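Local coordinates for carboxysome shell vertex protein CcmL (Gloeobacter violaceus, PDB 4JW0), which probably forms the pentameric vertices of the carboxysome shell, the polyhedral compartment that encloses RuBisCO, at residues Met1-Val6 and Asp52-Phe57; Lys23-Gln28 and Ala43-Gly48. One frame throughout, in Å; residues are numbered along the deposited sequence.

Contact 1 (Met1-Val6 and Asp52-Phe57); sequences MQIGRV and DEWVLF
Gln2 and Phe57 form a hydrogen-bonded pair at one end of an antiparallel strand pairing in the OB fold of this subunit, with Gly4 and Val55 the next such pair. Gly4 N gives a nearly straight bond to Val55 O (2.9 Å), and Val55 N returns one to Gly4 O (2.8 Å). The Phe57 side chain rises beside Gln2 and brings its ring edge up to Gly4. From CB it places CG between the backbone N and the carbonyl carbon (chi1 72°), which leans the ring across to strand 2-6. CD1 meets Gln2 O, Phe57 CE1 sits 3.8 Å from Gln2 CB with CZ beside it, and the ring edge near CE1 faces Gly4 N in the plane of the ring. A CB on residue 4 would come up tight against CE1, so the glycine makes way for the ring. Leu27 and Leu29 of strand 24-30 also pack on Phe57; a serine here would probably leave a gap between these leucines and strand 2-6 and strip Gln2 CB of its aromatic neighbour. Ile3 and Trp54 occupy the other face of the sheet. Ile3 CG2, anti to its own backbone N, meets Trp54 CE3 (3.7 Å), while CG1 touches Leu56 CD2; Tyr93 stacks on the indole. At the far end Val6 O accepts from Asp52 N (2.7 Å). Arg5, hydrogen-bonded to Gln28, runs alongside Asp52, which also pairs with Arg7. Guanidinium and carboxylate are nearly parallel but stepped, so Arg5 NH1 and Asp52 OD1, 3.5 Å apart, attract by charge with no N-H aimed at the oxygen.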
ATOM      1  N   MET A   1       9.578  -1.542  -6.688  1.00 17.75           N
ATOM      2  CA  MET A   1       9.547  -2.989  -7.033  1.00 19.06           C
ATOM      3  C   MET A   1      10.331  -3.780  -6.000  1.00 19.04           C
ATOM      4  O   MET A   1      11.248  -3.257  -5.363  1.00 19.42           O
ATOM      5  CB  MET A   1      10.155  -3.226  -8.418  1.00 17.96           C
ATOM      6  CG  MET A   1       9.312  -2.729  -9.578  1.00 25.50           C
ATOM      7  SD  MET A   1       9.388  -0.949  -9.845  1.00 25.81           S
ATOM      8  CE  MET A   1      11.027  -0.769 -10.551  1.00 26.67           C
ATOM      9  N   GLN A   2       9.961  -5.045  -5.830  1.00 22.69           N
ATOM     10  CA  GLN A   2      10.727  -5.958  -5.004  1.00 18.24           C
ATOM     11  C   GLN A   2      11.223  -7.124  -5.852  1.00 17.57           C
ATOM     12  O   GLN A   2      10.762  -7.340  -6.975  1.00 19.69           O
ATOM     13  CB  GLN A   2       9.880  -6.488  -3.844  1.00 19.62           C
ATOM     14  CG  GLN A   2       9.457  -5.432  -2.835  1.00 24.09           C
ATOM     15  CD  GLN A   2      10.598  -4.976  -1.951  1.00 26.01           C
ATOM     16  OE1 GLN A   2      11.239  -5.780  -1.279  1.00 33.61           O
ATOM     17  NE2 GLN A   2      10.862  -3.679  -1.954  1.00 29.67           N
ATOM     18  N   ILE A   3      12.172  -7.869  -5.297  1.00 19.21           N
ATOM     19  CA  ILE A   3      12.691  -9.065  -5.942  1.00 21.99           C
ATOM     20  C   ILE A   3      11.976 -10.275  -5.360  1.00 22.07           C
ATOM     21  O   ILE A   3      11.792 -10.376  -4.150  1.00 20.32           O
ATOM     22  CB  ILE A   3      14.208  -9.203  -5.730  1.00 18.69           C
ATOM     23  CG1 ILE A   3      14.925  -7.967  -6.280  1.00 22.25           C
ATOM     24  CG2 ILE A   3      14.739 -10.480  -6.397  1.00 21.39           C
ATOM     25  CD1 ILE A   3      16.351  -7.812  -5.813  1.00 26.41           C
ATOM     26  N   GLY A   4      11.544 -11.173  -6.232  1.00 21.44           N
ATOM     27  CA  GLY A   4      10.920 -12.406  -5.806  1.00 21.12           C
ATOM     28  C   GLY A   4      11.536 -13.587  -6.517  1.00 25.06           C
ATOM     29  O   GLY A   4      12.128 -13.446  -7.588  1.00 22.36           O
ATOM     30  N   ARG A   5      11.393 -14.758  -5.911  1.00 21.84           N
ATOM     31  CA  ARG A   5      11.854 -16.001  -6.508  1.00 22.38           C
ATOM     32  C   ARG A   5      10.628 -16.845  -6.852  1.00 18.72           C
ATOM     33  O   ARG A   5       9.707 -16.969  -6.043  1.00 21.59           O
ATOM     34  CB  ARG A   5      12.779 -16.716  -5.515  1.00 29.47           C
ATOM     35  CG  ARG A   5      13.130 -18.150  -5.846  1.00 42.34           C
ATOM     36  CD  ARG A   5      14.186 -18.677  -4.871  1.00 35.45           C
ATOM     37  NE  ARG A   5      13.613 -19.163  -3.611  1.00 53.30           N
ATOM     38  CZ  ARG A   5      13.792 -20.391  -3.114  1.00 65.18           C
ATOM     39  NH1 ARG A   5      14.533 -21.290  -3.755  1.00 48.57           N
ATOM     40  NH2 ARG A   5      13.224 -20.728  -1.959  1.00 34.97           N
ATOM     41  N   VAL A   6      10.589 -17.391  -8.064  1.00 20.10           N
ATOM     42  CA  VAL A   6       9.423 -18.142  -8.499  1.00 20.64           C
ATOM     43  C   VAL A   6       9.406 -19.500  -7.811  1.00 24.07           C
ATOM     44  O   VAL A   6      10.357 -20.279  -7.940  1.00 23.58           O
ATOM     45  CB  VAL A   6       9.397 -18.357 -10.023  1.00 20.43           C
ATOM     46  CG1 VAL A   6       8.174 -19.161 -10.415  1.00 20.79           C
ATOM     47  CG2 VAL A   6       9.420 -17.026 -10.763  1.00 21.68           C
ATOM     48  N   ASP A  52      12.341 -21.033  -9.683  1.00 23.16           N
ATOM     49  CA  ASP A  52      13.602 -20.582  -9.083  1.00 26.66           C
ATOM     50  C   ASP A  52      14.240 -19.354  -9.740  1.00 27.17           C
ATOM     51  O   ASP A  52      15.250 -18.840  -9.256  1.00 26.81           O
ATOM     52  CB  ASP A  52      14.617 -21.729  -9.000  1.00 31.67           C
ATOM     53  CG  ASP A  52      14.267 -22.740  -7.917  1.00 47.28           C
ATOM     54  OD1 ASP A  52      13.581 -22.360  -6.946  1.00 49.84           O
ATOM     55  OD2 ASP A  52      14.677 -23.914  -8.036  1.00 63.18           O
ATOM     56  N   GLU A  53      13.651 -18.859 -10.820  1.00 25.81           N
ATOM     57  CA  GLU A  53      14.145 -17.628 -11.418  1.00 21.57           C
ATOM     58  C   GLU A  53      13.847 -16.439 -10.514  1.00 23.57           C
ATOM     59  O   GLU A  53      12.847 -16.431  -9.801  1.00 24.38           O
ATOM     60  CB  GLU A  53      13.522 -17.420 -12.797  1.00 26.36           C
ATOM     61  CG  GLU A  53      14.025 -18.402 -13.842  1.00 35.46           C
ATOM     62  CD  GLU A  53      13.684 -17.980 -15.257  1.00 37.77           C
ATOM     63  OE1 GLU A  53      12.490 -17.939 -15.600  1.00 41.57           O
ATOM     64  OE2 GLU A  53      14.614 -17.692 -16.033  1.00 35.72           O
ATOM     65  N   TRP A  54      14.735 -15.450 -10.522  1.00 21.30           N
ATOM     66  CA  TRP A  54      14.497 -14.212  -9.799  1.00 20.76           C
ATOM     67  C   TRP A  54      13.756 -13.258 -10.711  1.00 21.98           C
ATOM     68  O   TRP A  54      14.097 -13.125 -11.883  1.00 22.30           O
ATOM     69  CB  TRP A  54      15.807 -13.566  -9.351  1.00 22.60           C
ATOM     70  CG  TRP A  54      16.410 -14.163  -8.118  1.00 30.46           C
ATOM     71  CD1 TRP A  54      16.224 -15.425  -7.638  1.00 31.71           C
ATOM     72  CD2 TRP A  54      17.299 -13.513  -7.204  1.00 24.46           C
ATOM     73  NE1 TRP A  54      16.948 -15.600  -6.479  1.00 32.32           N
ATOM     74  CE2 TRP A  54      17.618 -14.441  -6.195  1.00 29.23           C
ATOM     75  CE3 TRP A  54      17.861 -12.237  -7.143  1.00 23.51           C
ATOM     76  CZ2 TRP A  54      18.470 -14.133  -5.140  1.00 33.45           C
ATOM     77  CZ3 TRP A  54      18.708 -11.933  -6.095  1.00 33.64           C
ATOM     78  CH2 TRP A  54      19.003 -12.877  -5.108  1.00 30.23           C
ATOM     79  N   VAL A  55      12.740 -12.591 -10.176  1.00 23.15           N
ATOM     80  CA  VAL A  55      12.001 -11.610 -10.952  1.00 19.06           C
ATOM     81  C   VAL A  55      11.873 -10.297 -10.198  1.00 17.76           C
ATOM     82  O   VAL A  55      11.954 -10.255  -8.966  1.00 18.92           O
ATOM     83  CB  VAL A  55      10.582 -12.113 -11.299  1.00 18.80           C
ATOM     84  CG1 VAL A  55      10.651 -13.403 -12.085  1.00 20.51           C
ATOM     85  CG2 VAL A  55       9.753 -12.295 -10.030  1.00 21.21           C
ATOM     86  N   LEU A  56      11.683  -9.219 -10.949  1.00 20.21           N
ATOM     87  CA  LEU A  56      11.202  -7.972 -10.381  1.00 18.06           C
ATOM     88  C   LEU A  56       9.694  -7.977 -10.516  1.00 17.30           C
ATOM     89  O   LEU A  56       9.163  -8.379 -11.560  1.00 16.51           O
ATOM     90  CB  LEU A  56      11.752  -6.767 -11.136  1.00 23.54           C
ATOM     91  CG  LEU A  56      13.197  -6.341 -10.900  1.00 26.79           C
ATOM     92  CD1 LEU A  56      13.519  -5.187 -11.849  1.00 27.93           C
ATOM     93  CD2 LEU A  56      13.444  -5.939  -9.450  1.00 22.05           C
ATOM     94  N   PHE A  57       8.995  -7.541  -9.474  1.00 18.51           N
ATOM     95  CA  PHE A  57       7.550  -7.427  -9.563  1.00 16.71           C
ATOM     96  C   PHE A  57       7.062  -6.144  -8.920  1.00 18.51           C
ATOM     97  O   PHE A  57       7.697  -5.602  -8.010  1.00 17.63           O
ATOM     98  CB  PHE A  57       6.843  -8.657  -8.976  1.00 19.40           C
ATOM     99  CG  PHE A  57       6.910  -8.760  -7.476  1.00 19.54           C
ATOM    100  CD1 PHE A  57       8.017  -9.322  -6.857  1.00 17.67           C
ATOM    101  CD2 PHE A  57       5.848  -8.332  -6.688  1.00 23.07           C
ATOM    102  CE1 PHE A  57       8.079  -9.434  -5.477  1.00 20.50           C
ATOM    103  CE2 PHE A  57       5.904  -8.442  -5.305  1.00 21.90           C
ATOM    104  CZ  PHE A  57       7.022  -8.992  -4.699  1.00 24.50           C
TER

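Contact 2 (Lys23-Gln28 and Ala43-Gly48); sequences KFLLLQ and AADGVG
Ala43 exchanges two backbone hydrogen bonds with Leu25: its N gives to Leu25 O, and its O accepts an almost straight bond from Leu25 N (2.8 Å). Ala43 CB touches Leu27 CD1 at 3.7 Å, two residues further along strand 24-28. Ala44 follows as the non-hydrogen-bonded partner of Phe24, its CA approaching Lys23 O. In the OB fold strand 39-44 pairs with 24-30, and Ala43 and Asp45 also pack on strand 76-81. Asp45 N then bonds to Lys23 O, and a water bridges Asp45 O and Lys23 N. The Asp45 side chain extends with CG anti to the backbone N (chi1 -179°), and its carboxylate crosses the end of Leu25, with OD2 3.3 Å from Leu25 CD1. OD2 also accepts from Ala49 N. Beyond Gly46 the chain folds back on this carboxylate: Val47 N closes an Asx turn, reaching Asp45 OD1 (2.9 Å) from above the carboxylate plane, and Gly48 N, meeting the same oxygen on its syn side and from the same face, 32° out of that plane, extends it to an Asx motif. Gly48 has a positive phi of 101°, at backbone angles where a CB would jam against the carbonyl O of Val47.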
ATOM      1  N   LYS A  23      -1.842 -16.107 -16.050  1.00 24.51           N
ATOM      2  CA  LYS A  23      -1.061 -17.081 -15.308  1.00 26.13           C
ATOM      3  C   LYS A  23      -0.643 -16.490 -13.969  1.00 28.66           C
ATOM      4  O   LYS A  23      -0.124 -15.374 -13.904  1.00 24.71           O
ATOM      5  CB  LYS A  23       0.170 -17.503 -16.107  1.00 28.98           C
ATOM      6  CG  LYS A  23       0.951 -18.638 -15.469  1.00 44.11           C
ATOM      7  CD  LYS A  23       2.126 -19.065 -16.334  1.00 58.43           C
ATOM      8  CE  LYS A  23       2.935 -20.161 -15.653  1.00 51.50           C
ATOM      9  NZ  LYS A  23       2.047 -21.203 -15.073  1.00 71.11           N
ATOM     10  N   PHE A  24      -0.879 -17.239 -12.900  1.00 24.05           N
ATOM     11  CA  PHE A  24      -0.568 -16.774 -11.553  1.00 23.24           C
ATOM     12  C   PHE A  24       0.671 -17.476 -11.029  1.00 24.62           C
ATOM     13  O   PHE A  24       0.684 -18.700 -10.903  1.00 28.35           O
ATOM     14  CB  PHE A  24      -1.734 -17.053 -10.600  1.00 20.82           C
ATOM     15  CG  PHE A  24      -3.035 -16.419 -11.012  1.00 24.24           C
ATOM     16  CD1 PHE A  24      -3.176 -15.038 -11.045  1.00 28.05           C
ATOM     17  CD2 PHE A  24      -4.128 -17.204 -11.337  1.00 24.22           C
ATOM     18  CE1 PHE A  24      -4.374 -14.457 -11.408  1.00 31.95           C
ATOM     19  CE2 PHE A  24      -5.331 -16.625 -11.700  1.00 30.55           C
ATOM     20  CZ  PHE A  24      -5.453 -15.254 -11.740  1.00 27.25           C
ATOM     21  N   LEU A  25       1.709 -16.706 -10.714  1.00 18.24           N
ATOM     22  CA  LEU A  25       2.920 -17.275 -10.132  1.00 19.06           C
ATOM     23  C   LEU A  25       3.012 -16.971  -8.649  1.00 23.09           C
ATOM     24  O   LEU A  25       2.798 -15.844  -8.226  1.00 21.54           O
ATOM     25  CB  LEU A  25       4.175 -16.721 -10.813  1.00 25.19           C
ATOM     26  CG  LEU A  25       4.489 -17.172 -12.233  1.00 27.81           C
ATOM     27  CD1 LEU A  25       5.825 -16.587 -12.661  1.00 24.50           C
ATOM     28  CD2 LEU A  25       4.497 -18.684 -12.341  1.00 28.89           C
ATOM     29  N   LEU A  26       3.344 -17.990  -7.867  1.00 21.95           N
ATOM     30  CA  LEU A  26       3.663 -17.807  -6.465  1.00 19.22           C
ATOM     31  C   LEU A  26       5.115 -17.361  -6.343  1.00 23.40           C
ATOM     32  O   LEU A  26       6.031 -18.084  -6.731  1.00 22.19           O
ATOM     33  CB  LEU A  26       3.444 -19.110  -5.701  1.00 23.73           C
ATOM     34  CG  LEU A  26       3.907 -19.124  -4.248  1.00 29.67           C
ATOM     35  CD1 LEU A  26       3.020 -18.220  -3.416  1.00 25.79           C
ATOM     36  CD2 LEU A  26       3.905 -20.543  -3.709  1.00 30.18           C
ATOM     37  N   LEU A  27       5.314 -16.162  -5.807  1.00 20.40           N
ATOM     38  CA  LEU A  27       6.642 -15.589  -5.648  1.00 20.51           C
ATOM     39  C   LEU A  27       7.020 -15.523  -4.182  1.00 23.26           C
ATOM     40  O   LEU A  27       6.232 -15.074  -3.349  1.00 22.52           O
ATOM     41  CB  LEU A  27       6.690 -14.164  -6.214  1.00 22.49           C
ATOM     42  CG  LEU A  27       6.253 -13.921  -7.659  1.00 18.77           C
ATOM     43  CD1 LEU A  27       6.436 -12.455  -8.000  1.00 20.89           C
ATOM     44  CD2 LEU A  27       7.039 -14.796  -8.621  1.00 19.64           C
ATOM     45  N   GLN A  28       8.236 -15.954  -3.869  1.00 20.78           N
ATOM     46  CA  GLN A  28       8.783 -15.768  -2.533  1.00 21.19           C
ATOM     47  C   GLN A  28       9.665 -14.530  -2.504  1.00 15.87           C
ATOM     48  O   GLN A  28      10.543 -14.367  -3.348  1.00 20.30           O
ATOM     49  CB  GLN A  28       9.599 -16.988  -2.106  1.00 18.67           C
ATOM     50  CG  GLN A  28      10.249 -16.828  -0.751  1.00 20.60           C
ATOM     51  CD  GLN A  28      10.948 -18.093  -0.284  1.00 27.55           C
ATOM     52  OE1 GLN A  28      11.368 -18.920  -1.091  1.00 26.90           O
ATOM     53  NE2 GLN A  28      11.070 -18.246   1.022  1.00 24.02           N
ATOM     54  N   ALA A  43       1.586 -13.231  -8.324  1.00 19.30           N
ATOM     55  CA  ALA A  43       1.662 -12.210  -9.353  1.00 18.89           C
ATOM     56  C   ALA A  43       1.251 -12.741 -10.718  1.00 22.38           C
ATOM     57  O   ALA A  43       1.481 -13.906 -11.048  1.00 21.85           O
ATOM     58  CB  ALA A  43       3.073 -11.640  -9.413  1.00 20.06           C
ATOM     59  N   ALA A  44       0.630 -11.876 -11.508  1.00 19.38           N
ATOM     60  CA  ALA A  44       0.346 -12.182 -12.900  1.00 24.66           C
ATOM     61  C   ALA A  44       1.654 -12.197 -13.681  1.00 22.35           C
ATOM     62  O   ALA A  44       2.487 -11.299 -13.534  1.00 21.67           O
ATOM     63  CB  ALA A  44      -0.601 -11.158 -13.484  1.00 22.16           C
ATOM     64  N   ASP A  45       1.828 -13.216 -14.514  1.00 21.30           N
ATOM     65  CA  ASP A  45       3.059 -13.366 -15.281  1.00 19.76           C
ATOM     66  C   ASP A  45       2.796 -13.408 -16.776  1.00 25.69           C
ATOM     67  O   ASP A  45       2.359 -14.431 -17.312  1.00 22.84           O
ATOM     68  CB  ASP A  45       3.811 -14.632 -14.878  1.00 21.72           C
ATOM     69  CG  ASP A  45       5.112 -14.805 -15.657  1.00 28.83           C
ATOM     70  OD1 ASP A  45       5.694 -13.781 -16.084  1.00 24.14           O
ATOM     71  OD2 ASP A  45       5.555 -15.959 -15.851  1.00 26.78           O
ATOM     72  N   GLY A  46       3.079 -12.294 -17.442  1.00 24.90           N
ATOM     73  CA  GLY A  46       3.035 -12.226 -18.890  1.00 24.27           C
ATOM     74  C   GLY A  46       4.435 -12.215 -19.479  1.00 28.12           C
ATOM     75  O   GLY A  46       4.607 -12.075 -20.694  1.00 26.29           O
ATOM     76  N   VAL A  47       5.439 -12.366 -18.619  1.00 21.65           N
ATOM     77  CA  VAL A  47       6.826 -12.420 -19.067  1.00 23.29           C
ATOM     78  C   VAL A  47       7.225 -13.858 -19.398  1.00 26.03           C
ATOM     79  O   VAL A  47       7.845 -14.122 -20.431  1.00 29.52           O
ATOM     80  CB  VAL A  47       7.777 -11.853 -18.007  1.00 30.01           C
ATOM     81  CG1 VAL A  47       9.227 -12.016 -18.446  1.00 24.84           C
ATOM     82  CG2 VAL A  47       7.464 -10.384 -17.758  1.00 23.84           C
ATOM     83  N   GLY A  48       6.857 -14.784 -18.521  1.00 21.37           N
ATOM     84  CA  GLY A  48       7.168 -16.191 -18.718  1.00 23.34           C
ATOM     85  C   GLY A  48       8.357 -16.616 -17.881  1.00 27.84           C
ATOM     86  O   GLY A  48       9.414 -16.941 -18.413  1.00 29.50           O
TER
HETATM   87  O   HOH W   1      -0.419 -14.070 -17.554  1.00 31.76           O

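The centres of contacts 1 and 2 lie about 9 Å apart in one five-stranded antiparallel sheet, ordered 39-44, 24-30, 2-11, 54-59, 76-81. Along the chain, both segments of contact 2 fall between Val6 and Asp52, so closing contact 1 brackets it. Strands 2-11 and 24-30 are sheet neighbours and join the two: Arg5 N lies 2.7 Å from Gln28 O, a probable hydrogen bond, while Leu27 CD1 packs against Val55 CG2 and Leu27 CD2 against Val6 CG2. The two contacts thus share one apolar core. Each also reaches other subunits: Met1 packs on Phe24 of a neighbouring subunit, so the start of strand 2-11 in one subunit meets strand 24-30 of the next in the pentamer.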